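Local coordinates for protein UDP-4-amino-4,6-dideoxy-N-acetyl-beta-L-altrosamine transaminase (PDB 2FNU) that transfers an amino group from L-glutamate to a UDP-linked 4-keto sugar, a pyridoxal-phosphate-dependent step toward pseudaminic acid, which modifies flagellin, at residues B[299-304]-B[367-372]. Sequence-based numbering, arbitrary orientation.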
ATOM      1  N   LYS B 299      19.778 -27.948  -5.996  1.00 21.61           N
ATOM      2  CA  LYS B 299      20.294 -27.025  -4.988  1.00 20.05           C
ATOM      3  C   LYS B 299      21.799 -26.785  -5.169  1.00 20.52           C
ATOM      4  O   LYS B 299      22.261 -25.651  -5.053  1.00 21.42           O
ATOM      5  CB  LYS B 299      20.002 -27.523  -3.565  1.00 22.07           C
ATOM      6  CG  LYS B 299      20.311 -26.497  -2.476  1.00 28.82           C
ATOM      7  CD  LYS B 299      19.457 -25.238  -2.629  1.00 46.13           C
ATOM      8  CE  LYS B 299      19.998 -24.087  -1.788  1.00 57.96           C
ATOM      9  NZ  LYS B 299      19.741 -24.264  -0.330  1.00 64.35           N
ATOM     10  N   LEU B 300      22.558 -27.846  -5.447  1.00 21.89           N
ATOM     11  CA  LEU B 300      24.001 -27.710  -5.683  1.00 20.80           C
ATOM     12  C   LEU B 300      24.298 -26.880  -6.937  1.00 19.75           C
ATOM     13  O   LEU B 300      25.233 -26.074  -6.950  1.00 21.54           O
ATOM     14  CB  LEU B 300      24.672 -29.077  -5.787  1.00 22.95           C
ATOM     15  CG  LEU B 300      24.700 -29.903  -4.494  1.00 28.34           C
ATOM     16  CD1 LEU B 300      25.413 -31.221  -4.744  1.00 29.14           C
ATOM     17  CD2 LEU B 300      25.364 -29.133  -3.360  1.00 32.75           C
ATOM     18  N   ILE B 301      23.491 -27.075  -7.974  1.00 21.45           N
ATOM     19  CA  ILE B 301      23.621 -26.290  -9.214  1.00 18.97           C
ATOM     20  C   ILE B 301      23.384 -24.804  -8.948  1.00 16.20           C
ATOM     21  O   ILE B 301      24.198 -23.951  -9.340  1.00 18.12           O
ATOM     22  CB  ILE B 301      22.669 -26.815 -10.309  1.00 19.10           C
ATOM     23  CG1 ILE B 301      23.151 -28.184 -10.801  1.00 21.14           C
ATOM     24  CG2 ILE B 301      22.574 -25.815 -11.478  1.00 17.37           C
ATOM     25  CD1 ILE B 301      22.147 -28.912 -11.667  1.00 19.38           C
ATOM     26  N   LEU B 302      22.300 -24.505  -8.239  1.00 18.28           N
ATOM     27  CA  LEU B 302      21.992 -23.124  -7.863  1.00 16.86           C
ATOM     28  C   LEU B 302      23.084 -22.500  -7.005  1.00 19.16           C
ATOM     29  O   LEU B 302      23.473 -21.351  -7.238  1.00 17.00           O
ATOM     30  CB  LEU B 302      20.640 -23.046  -7.144  1.00 17.66           C
ATOM     31  CG  LEU B 302      19.396 -23.335  -7.985  1.00 18.60           C
ATOM     32  CD1 LEU B 302      18.222 -23.561  -7.052  1.00 17.25           C
ATOM     33  CD2 LEU B 302      19.101 -22.191  -8.962  1.00 20.48           C
ATOM     34  N   GLU B 303      23.572 -23.255  -6.017  1.00 19.43           N
ATOM     35  CA  GLU B 303      24.684 -22.797  -5.177  1.00 19.63           C
ATOM     36  C   GLU B 303      25.960 -22.554  -5.993  1.00 18.38           C
ATOM     37  O   GLU B 303      26.674 -21.576  -5.754  1.00 20.17           O
ATOM     38  CB  GLU B 303      24.940 -23.783  -4.027  1.00 19.95           C
ATOM     39  CG  GLU B 303      23.854 -23.726  -2.952  1.00 26.16           C
ATOM     40  CD  GLU B 303      23.877 -24.896  -1.967  1.00 27.96           C
ATOM     41  OE1 GLU B 303      24.578 -25.906  -2.209  1.00 33.54           O
ATOM     42  OE2 GLU B 303      23.162 -24.801  -0.947  1.00 40.79           O
ATOM     43  N   SER B 304      26.208 -23.409  -6.983  1.00 19.33           N
ATOM     44  CA  SER B 304      27.357 -23.234  -7.867  1.00 20.75           C
ATOM     45  C   SER B 304      27.217 -21.962  -8.712  1.00 20.29           C
ATOM     46  O   SER B 304      28.170 -21.188  -8.850  1.00 21.68           O
ATOM     47  CB  SER B 304      27.528 -24.471  -8.750  1.00 20.21           C
ATOM     48  OG  SER B 304      28.647 -24.336  -9.620  1.00 26.89           O
ATOM     49  N   LYS B 367      29.450 -23.832 -18.095  1.00 16.37           N
ATOM     50  CA  LYS B 367      30.549 -24.445 -17.335  1.00 19.63           C
ATOM     51  C   LYS B 367      30.029 -25.089 -16.066  1.00 20.51           C
ATOM     52  O   LYS B 367      30.505 -26.141 -15.673  1.00 20.85           O
ATOM     53  CB  LYS B 367      31.643 -23.432 -16.995  1.00 20.69           C
ATOM     54  CG  LYS B 367      32.443 -22.953 -18.208  1.00 33.02           C
ATOM     55  CD  LYS B 367      33.075 -24.109 -18.982  1.00 54.41           C
ATOM     56  CE  LYS B 367      33.826 -23.609 -20.208  1.00 64.62           C
ATOM     57  NZ  LYS B 367      34.008 -24.682 -21.229  1.00 68.86           N
ATOM     58  N   THR B 368      29.051 -24.445 -15.434  1.00 18.79           N
ATOM     59  CA  THR B 368      28.462 -24.957 -14.211  1.00 17.37           C
ATOM     60  C   THR B 368      27.802 -26.310 -14.474  1.00 17.94           C
ATOM     61  O   THR B 368      28.059 -27.298 -13.767  1.00 19.93           O
ATOM     62  CB  THR B 368      27.429 -23.957 -13.653  1.00 15.99           C
ATOM     63  OG1 THR B 368      28.091 -22.730 -13.332  1.00 22.01           O
ATOM     64  CG2 THR B 368      26.749 -24.525 -12.406  1.00 22.52           C
ATOM     65  N   PHE B 369      26.946 -26.369 -15.488  1.00 16.17           N
ATOM     66  CA  PHE B 369      26.272 -27.616 -15.825  1.00 15.99           C
ATOM     67  C   PHE B 369      27.253 -28.709 -16.216  1.00 19.39           C
ATOM     68  O   PHE B 369      27.098 -29.861 -15.815  1.00 22.28           O
ATOM     69  CB  PHE B 369      25.220 -27.392 -16.906  1.00 17.66           C
ATOM     70  CG  PHE B 369      23.908 -26.930 -16.351  1.00 18.48           C
ATOM     71  CD1 PHE B 369      23.645 -25.570 -16.196  1.00 18.26           C
ATOM     72  CD2 PHE B 369      22.961 -27.857 -15.919  1.00 18.86           C
ATOM     73  CE1 PHE B 369      22.431 -25.139 -15.638  1.00 17.44           C
ATOM     74  CE2 PHE B 369      21.739 -27.440 -15.372  1.00 16.56           C
ATOM     75  CZ  PHE B 369      21.474 -26.077 -15.232  1.00 16.00           C
ATOM     76  N   GLU B 370      28.276 -28.331 -16.967  1.00 19.55           N
ATOM     77  CA  GLU B 370      29.295 -29.282 -17.394  1.00 21.26           C
ATOM     78  C   GLU B 370      29.940 -29.972 -16.191  1.00 23.56           C
ATOM     79  O   GLU B 370      30.313 -31.147 -16.270  1.00 24.82           O
ATOM     80  CB  GLU B 370      30.349 -28.563 -18.236  1.00 20.96           C
ATOM     81  CG  GLU B 370      31.357 -29.499 -18.929  1.00 21.19           C
ATOM     82  CD  GLU B 370      32.438 -28.734 -19.673  1.00 33.56           C
ATOM     83  OE1 GLU B 370      32.770 -27.595 -19.264  1.00 49.45           O
ATOM     84  OE2 GLU B 370      32.967 -29.267 -20.672  1.00 50.69           O
ATOM     85  N   SER B 371      30.059 -29.248 -15.079  1.00 22.87           N
ATOM     86  CA  SER B 371      30.774 -29.759 -13.902  1.00 25.65           C
ATOM     87  C   SER B 371      30.027 -30.860 -13.148  1.00 26.76           C
ATOM     88  O   SER B 371      30.616 -31.536 -12.304  1.00 28.57           O
ATOM     89  CB  SER B 371      31.104 -28.616 -12.942  1.00 26.10           C
ATOM     90  OG  SER B 371      29.938 -28.191 -12.254  1.00 25.80           O
ATOM     91  N   PHE B 372      28.738 -31.034 -13.434  1.00 26.17           N
ATOM     92  CA  PHE B 372      27.921 -32.010 -12.715  1.00 27.29           C
ATOM     93  C   PHE B 372      27.824 -33.315 -13.480  1.00 31.30           C
ATOM     94  O   PHE B 372      27.050 -33.435 -14.431  1.00 31.79           O
ATOM     95  CB  PHE B 372      26.531 -31.435 -12.410  1.00 28.74           C
ATOM     96  CG  PHE B 372      26.533 -30.473 -11.268  1.00 29.27           C
ATOM     97  CD1 PHE B 372      26.901 -29.147 -11.469  1.00 23.24           C
ATOM     98  CD2 PHE B 372      26.206 -30.896  -9.982  1.00 27.08           C
ATOM     99  CE1 PHE B 372      26.941 -28.245 -10.415  1.00 21.78           C
ATOM    100  CE2 PHE B 372      26.237 -30.001  -8.915  1.00 23.92           C
ATOM    101  CZ  PHE B 372      26.606 -28.668  -9.127  1.00 25.52           C
TER
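The carbonyl oxygen of T368, whose methyl meets S304 across the contact, is gripped twice from S371: OG of S371 donates to O of T368 at 2.6 Å and S371 N at 3.1 Å. The same oxygen lies at the edge of the F372 ring, in its plane. Following this turn, F372 packs against helix 298-307. I301 CG1 stands almost squarely over one face, 3.7 Å from the F372 ring centroid and 8° off the normal, a CH-pi contact, while L300 CB meets the ring edge, 3.6 Å from F372 CE2. The I301 side chain is forked between two aromatics: with CG1 beside the backbone N (chi1 -70°), CG2 is anti to it and comes to 3.9 Å from F369 CZ, meeting that ring obliquely. T368 CG2 packs 3.4 Å from S304 OG, whereas T368 OG1 turns to its own helix and bonds to the carbonyl of S364. This mainly apolar interface joins helices 355-370 and 298-307 within the C-terminal small domain of a fold-type I PLP-dependent aminotransferase. F294, in a loop, and M290 of strand 286-290 both touch I301 and F369, and on another side of helix 298-307 L302 packs on F218 of the second subunit.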